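Local coordinates for 3-dehydroquinate dehydratase (Clostridium difficile, PDB 4H3D), which catalyses the cis-dehydration of 3-dehydroquinate to 3-dehydroshikimate through a Schiff-base intermediate, the third step of the chorismate pathway, at residues 173-178 with 186-191; 160-165 with 204-209. All blocks are in the same frame, centred on the assembly; numbering follows the deposited sequence.

Interaction 1. Residues 173-178 with 186-191. With SHL (5-hydroxy-6-methyl-4-oxo-4H-pyran-2-carboxylic acid), chain I.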
loop_
_atom_site.group_PDB
_atom_site.type_symbol
_atom_site.label_atom_id
_atom_site.label_comp_id
_atom_site.label_asym_id
_atom_site.label_seq_id
_atom_site.Cartn_x
_atom_site.Cartn_y
_atom_site.Cartn_z
ATOM N N PRO B 173 1.088 18.948 -11.582
ATOM C CA PRO B 173 0.016 19.238 -10.643
ATOM C C PRO B 173 0.168 18.400 -9.382
ATOM O O PRO B 173 0.486 17.206 -9.470
ATOM C CB PRO B 173 -1.233 18.798 -11.388
ATOM C CG PRO B 173 -0.897 18.881 -12.807
ATOM C CD PRO B 173 0.575 18.560 -12.900
ATOM N N LYS B 174 -0.067 19.007 -8.217
ATOM C CA LYS B 174 0.058 18.300 -6.961
ATOM C C LYS B 174 -1.104 18.608 -6.049
ATOM O O LYS B 174 -1.461 19.779 -5.864
ATOM C CB LYS B 174 1.342 18.708 -6.234
ATOM C CG LYS B 174 1.478 18.097 -4.809
ATOM C CD LYS B 174 2.710 18.579 -4.112
ATOM C CE LYS B 174 2.811 17.971 -2.717
ATOM N NZ LYS B 174 4.001 18.477 -1.963
ATOM N N ILE B 175 -1.687 17.570 -5.468
ATOM C CA ILE B 175 -2.754 17.755 -4.506
ATOM C C ILE B 175 -2.590 16.844 -3.321
ATOM O O ILE B 175 -2.234 15.669 -3.454
ATOM C CB ILE B 175 -4.194 17.659 -5.128
ATOM C CG1 ILE B 175 -5.212 18.282 -4.168
ATOM C CG2 ILE B 175 -4.578 16.228 -5.480
ATOM C CD1 ILE B 175 -6.577 18.504 -4.775
ATOM N N ALA B 176 -2.771 17.423 -2.145
ATOM C CA ALA B 176 -2.688 16.692 -0.878
ATOM C C ALA B 176 -3.980 16.969 -0.096
ATOM O O ALA B 176 -4.342 18.132 0.124
ATOM C CB ALA B 176 -1.464 17.136 -0.075
ATOM N N VAL B 177 -4.660 15.909 0.325
ATOM C CA VAL B 177 -5.946 16.028 1.013
ATOM C C VAL B 177 -5.961 15.207 2.299
ATOM O O VAL B 177 -5.142 14.304 2.482
ATOM C CB VAL B 177 -7.107 15.599 0.093
ATOM C CG1 VAL B 177 -7.154 16.517 -1.148
ATOM C CG2 VAL B 177 -6.974 14.122 -0.325
ATOM N N MET B 178 -6.894 15.528 3.189
ATOM C CA MET B 178 -6.974 14.866 4.484
ATOM C C MET B 178 -8.193 13.936 4.530
ATOM O O MET B 178 -9.330 14.395 4.376
ATOM C CB MET B 178 -7.086 15.911 5.601
ATOM C CG MET B 178 -7.087 15.325 7.032
ATOM S SD MET B 178 -5.488 14.542 7.433
ATOM C CE MET B 178 -4.382 15.950 7.482
ATOM N N LEU B 186 -9.643 6.068 -0.469
ATOM C CA LEU B 186 -9.962 5.432 -1.741
ATOM C C LEU B 186 -10.423 6.463 -2.789
ATOM O O LEU B 186 -10.102 6.341 -3.972
ATOM C CB LEU B 186 -11.001 4.305 -1.547
ATOM C CG LEU B 186 -10.578 3.160 -0.593
ATOM C CD1 LEU B 186 -11.659 2.103 -0.486
ATOM C CD2 LEU B 186 -9.267 2.516 -1.048
ATOM N N VAL B 187 -11.159 7.485 -2.362
ATOM C CA VAL B 187 -11.593 8.561 -3.295
ATOM C C VAL B 187 -10.386 9.288 -3.906
ATOM O O VAL B 187 -10.326 9.532 -5.141
ATOM C CB VAL B 187 -12.523 9.565 -2.582
ATOM C CG1 VAL B 187 -12.742 10.833 -3.447
ATOM C CG2 VAL B 187 -13.868 8.876 -2.197
ATOM N N LEU B 188 -9.415 9.617 -3.063
ATOM C CA LEU B 188 -8.174 10.246 -3.523
ATOM C C LEU B 188 -7.500 9.356 -4.571
ATOM O O LEU B 188 -7.094 9.837 -5.657
ATOM C CB LEU B 188 -7.225 10.529 -2.332
ATOM C CG LEU B 188 -5.880 11.222 -2.614
ATOM C CD1 LEU B 188 -4.802 10.249 -3.138
ATOM C CD2 LEU B 188 -6.051 12.440 -3.570
ATOM N N LEU B 189 -7.425 8.055 -4.284
ATOM C CA LEU B 189 -6.833 7.103 -5.236
ATOM C C LEU B 189 -7.665 6.970 -6.518
ATOM O O LEU B 189 -7.109 6.880 -7.620
ATOM C CB LEU B 189 -6.618 5.729 -4.580
ATOM C CG LEU B 189 -5.552 5.667 -3.470
ATOM C CD1 LEU B 189 -5.464 4.237 -2.912
ATOM C CD2 LEU B 189 -4.180 6.134 -3.977
ATOM N N GLU B 190 -8.986 6.963 -6.381
ATOM C CA GLU B 190 -9.894 6.900 -7.544
ATOM C C GLU B 190 -9.747 8.143 -8.453
ATOM O O GLU B 190 -9.703 8.033 -9.693
ATOM C CB GLU B 190 -11.354 6.786 -7.078
ATOM C CG GLU B 190 -12.357 6.612 -8.248
ATOM C CD GLU B 190 -13.814 6.721 -7.814
ATOM O OE1 GLU B 190 -14.700 6.366 -8.629
ATOM O OE2 GLU B 190 -14.074 7.186 -6.674
ATOM N N ALA B 191 -9.693 9.311 -7.825
ATOM C CA ALA B 191 -9.502 10.580 -8.526
ATOM C C ALA B 191 -8.157 10.588 -9.229
ATOM O O ALA B 191 -8.057 10.992 -10.384
ATOM C CB ALA B 191 -9.602 11.745 -7.542
HETATM O OAD SHL I . 4.591 14.310 2.558
HETATM C CAH SHL I . 3.692 15.065 3.007
HETATM O OAA SHL I . 3.112 14.807 4.093
HETATM C CAK SHL I . 3.338 16.246 2.246
HETATM O OAG SHL I . 4.027 16.488 1.010
HETATM C CAF SHL I . 3.840 17.723 0.357
HETATM C CAL SHL I . 4.595 18.000 -0.735
HETATM C CAJ SHL I . 2.986 18.603 0.924
HETATM O OAC SHL I . 2.802 19.790 0.353
HETATM C CAI SHL I . 2.301 18.300 2.066
HETATM C CAE SHL I . 2.467 17.141 2.716
HETATM O OAB SHL I . 1.442 19.172 2.571
#
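V177 and L188 carry this contact between strand 173-177 and the helix at 186-191. CG2 of V177 does the touching, against CD2, CG and CB of L188. It lies 3.8 Å from CD2 of L188, and the same methyl is 3.9 Å from L188 CG. The two side chains meet at a slant. L188 reaches the strand because its CG is anti to the backbone N (chi1 -179°), which carries the isobutyl group out from the helix. I175 adds a looser touch on the same side: its CG2 stands 4.5 Å from L188 CD2. The contact is buried and wholly apolar.

The other face of the strand does chemistry. K174 is the Schiff-base lysine of this class I aldolase-type TIM barrel. Its chain is fully extended, with all four torsions close to 180°, and so spans the distance to the ligand in the barrel mouth. NZ is joined covalently to CAL of SHL at 1.4 Å. H147, R217, Q240 and R86 hydrogen-bond the same ligand, and F229 makes a cation-pi contact with K174. A176 points away from the helix and touches H147 and M207.

The strand therefore has two faces, an outer one packed on helix 182-199 and an inner one lining the active site. Strand 172-177 runs between strands 141-148 and 205-208 in the parallel sheet. L188 also touches T206 of the latter, and L186, L189 and E190 on the helix pack against the second subunit.

Interaction 2. Residues 160-165 with 204-209. With SHL (5-hydroxy-6-methyl-4-oxo-4H-pyran-2-carboxylic acid), chain I.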
loop_
_atom_site.group_PDB
_atom_site.type_symbol
_atom_site.label_atom_id
_atom_site.label_comp_id
_atom_site.label_asym_id
_atom_site.label_seq_id
_atom_site.Cartn_x
_atom_site.Cartn_y
_atom_site.Cartn_z
ATOM N N SER B 160 -11.031 18.447 -11.024
ATOM C CA SER B 160 -11.182 19.820 -11.520
ATOM C C SER B 160 -9.979 20.692 -11.133
ATOM O O SER B 160 -9.518 21.515 -11.931
ATOM C CB SER B 160 -12.535 20.474 -11.077
ATOM O OG SER B 160 -12.558 20.822 -9.688
ATOM N N ARG B 161 -9.460 20.500 -9.927
ATOM C CA ARG B 161 -8.299 21.263 -9.491
ATOM C C ARG B 161 -7.048 20.845 -10.254
ATOM O O ARG B 161 -6.280 21.682 -10.686
ATOM C CB ARG B 161 -8.086 21.128 -7.995
ATOM C CG ARG B 161 -9.206 21.745 -7.222
ATOM C CD ARG B 161 -8.912 21.829 -5.767
ATOM N NE ARG B 161 -10.131 22.111 -5.045
ATOM C CZ ARG B 161 -10.258 22.079 -3.730
ATOM N NH1 ARG B 161 -9.221 21.805 -2.959
ATOM N NH2 ARG B 161 -11.434 22.339 -3.185
ATOM N N LEU B 162 -6.862 19.544 -10.429
ATOM C CA LEU B 162 -5.698 19.042 -11.175
ATOM C C LEU B 162 -5.747 19.531 -12.636
ATOM O O LEU B 162 -4.715 19.907 -13.205
ATOM C CB LEU B 162 -5.621 17.512 -11.099
ATOM C CG LEU B 162 -5.340 16.926 -9.708
ATOM C CD1 LEU B 162 -5.554 15.395 -9.694
ATOM C CD2 LEU B 162 -3.928 17.309 -9.233
ATOM N N CYS B 163 -6.943 19.525 -13.241
ATOM C CA CYS B 163 -7.108 20.058 -14.602
ATOM C C CYS B 163 -6.777 21.562 -14.645
ATOM O O CYS B 163 -6.135 22.039 -15.587
ATOM C CB CYS B 163 -8.521 19.819 -15.130
ATOM S SG CYS B 163 -8.858 18.113 -15.509
ATOM N N ARG B 164 -7.197 22.305 -13.627
ATOM C CA ARG B 164 -6.905 23.738 -13.590
ATOM C C ARG B 164 -5.376 23.977 -13.523
ATOM O O ARG B 164 -4.830 24.912 -14.177
ATOM C CB ARG B 164 -7.625 24.421 -12.423
ATOM C CG ARG B 164 -7.449 25.948 -12.367
ATOM C CD ARG B 164 -7.903 26.637 -13.658
ATOM N NE ARG B 164 -7.550 28.052 -13.667
ATOM C CZ ARG B 164 -7.406 28.790 -14.766
ATOM N NH1 ARG B 164 -7.073 30.070 -14.660
ATOM N NH2 ARG B 164 -7.563 28.254 -15.976
ATOM N N MET B 165 -4.688 23.123 -12.766
ATOM C CA MET B 165 -3.235 23.203 -12.640
ATOM C C MET B 165 -2.571 22.960 -13.994
ATOM O O MET B 165 -1.593 23.625 -14.334
ATOM C CB MET B 165 -2.736 22.219 -11.603
ATOM C CG MET B 165 -3.144 22.579 -10.178
ATOM S SD MET B 165 -2.868 21.174 -9.134
ATOM C CE MET B 165 -3.246 21.809 -7.519
ATOM N N ILE B 204 1.290 13.643 -12.590
ATOM C CA ILE B 204 0.622 14.267 -11.473
ATOM C C ILE B 204 1.138 13.673 -10.180
ATOM O O ILE B 204 1.716 12.566 -10.166
ATOM C CB ILE B 204 -0.914 14.108 -11.540
ATOM C CG1 ILE B 204 -1.320 12.635 -11.389
ATOM C CG2 ILE B 204 -1.456 14.698 -12.887
ATOM C CD1 ILE B 204 -2.807 12.393 -11.393
ATOM N N ILE B 205 0.947 14.434 -9.104
ATOM C CA ILE B 205 1.375 14.082 -7.764
ATOM C C ILE B 205 0.172 14.188 -6.841
ATOM O O ILE B 205 -0.455 15.247 -6.756
ATOM C CB ILE B 205 2.429 15.094 -7.243
ATOM C CG1 ILE B 205 3.620 15.188 -8.196
ATOM C CG2 ILE B 205 2.870 14.738 -5.810
ATOM C CD1 ILE B 205 4.496 16.478 -7.956
ATOM N N THR B 206 -0.155 13.108 -6.135
ATOM C CA THR B 206 -1.283 13.132 -5.204
ATOM C C THR B 206 -0.975 12.369 -3.961
ATOM O O THR B 206 -0.160 11.406 -3.987
ATOM C CB THR B 206 -2.553 12.474 -5.788
ATOM O OG1 THR B 206 -2.353 11.049 -5.909
ATOM C CG2 THR B 206 -2.901 13.089 -7.166
ATOM N N MET B 207 -1.600 12.774 -2.859
ATOM C CA MET B 207 -1.473 12.055 -1.599
ATOM C C MET B 207 -2.650 12.304 -0.685
ATOM O O MET B 207 -3.326 13.336 -0.765
ATOM C CB MET B 207 -0.188 12.419 -0.854
ATOM C CG MET B 207 -0.211 13.768 -0.201
ATOM S SD MET B 207 1.347 14.138 0.625
ATOM C CE MET B 207 2.486 14.096 -0.762
ATOM N N SER B 208 -2.888 11.314 0.164
ATOM C CA SER B 208 -3.888 11.346 1.196
ATOM C C SER B 208 -3.017 11.336 2.438
ATOM O O SER B 208 -2.199 10.435 2.628
ATOM C CB SER B 208 -4.778 10.091 1.152
ATOM O OG SER B 208 -5.767 10.164 2.145
ATOM N N MET B 209 -3.166 12.351 3.263
ATOM C CA MET B 209 -2.343 12.526 4.444
ATOM C C MET B 209 -2.834 11.678 5.637
ATOM O O MET B 209 -3.823 10.963 5.522
ATOM C CB MET B 209 -2.303 14.018 4.806
ATOM C CG MET B 209 -1.675 14.899 3.705
ATOM S SD MET B 209 -1.595 16.665 4.141
ATOM C CE MET B 209 -3.324 17.095 4.142
HETATM O OAD SHL I . 4.591 14.310 2.558
HETATM C CAH SHL I . 3.692 15.065 3.007
HETATM O OAA SHL I . 3.112 14.807 4.093
HETATM C CAK SHL I . 3.338 16.246 2.246
HETATM O OAG SHL I . 4.027 16.488 1.010
HETATM C CAF SHL I . 3.840 17.723 0.357
HETATM C CAL SHL I . 4.595 18.000 -0.735
HETATM C CAJ SHL I . 2.986 18.603 0.924
HETATM O OAC SHL I . 2.802 19.790 0.353
HETATM C CAI SHL I . 2.301 18.300 2.066
HETATM C CAE SHL I . 2.467 17.141 2.716
HETATM O OAB SHL I . 1.442 19.172 2.571
#
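L162 is the one residue of helix segment 160-165 that reaches segment 204-209. Its CD1 methyl does all the touching. It lies 4.3 Å from CG2 of T206 and 4.4 Å from CD1 of I204, so one methyl meets residues two apart along the chain. At these distances the methyls only just touch, but the packing is buried and other residues complete it. M195 of helix 182-199 packs on both L162 and I204, and P173 also touches L162.

The far side of the helix is looser. S160 is exposed, and R161, C163 and R164 are partly exposed. R164 forms a salt bridge there with E167. R161 instead hydrogen-bonds back to N146 of strand 141-148.

On the strand, M207 turns to the ligand pocket. It has two conformers. In one of them SD comes within 3.3 Å of CAK of SHL, and the thioether lies against the bound pyran. This approach is therefore tentative.

Toward the helix the chemistry is apolar. Helix and strand are held here by dispersion and burial, without directional bonds between them. The one hydroxyl beside the methyls, T206 OG1, is satisfied by its hydrogen bond with T192 OG1.

Of the four segments, helix 160-165 comes first in the chain. Segment 173-178 follows, then the helix at 186-191, and last segment 204-209. The second and fourth lie on strands 172-177 and 205-208. Interaction 1 closes a short loop from strand to following helix. Interaction 2 closes a longer loop from the preceding helix to the next strand, and interaction 1 is nested inside it. The two strands are parallel neighbours, the first and last members of a beta-alpha-beta unit around helix 182-199. Backbone pairs such as P173 O to I205 N, 2.8 Å apart, probably bond them. Together the contacts tie two outer helices to adjoining barrel strands that both meet SHL.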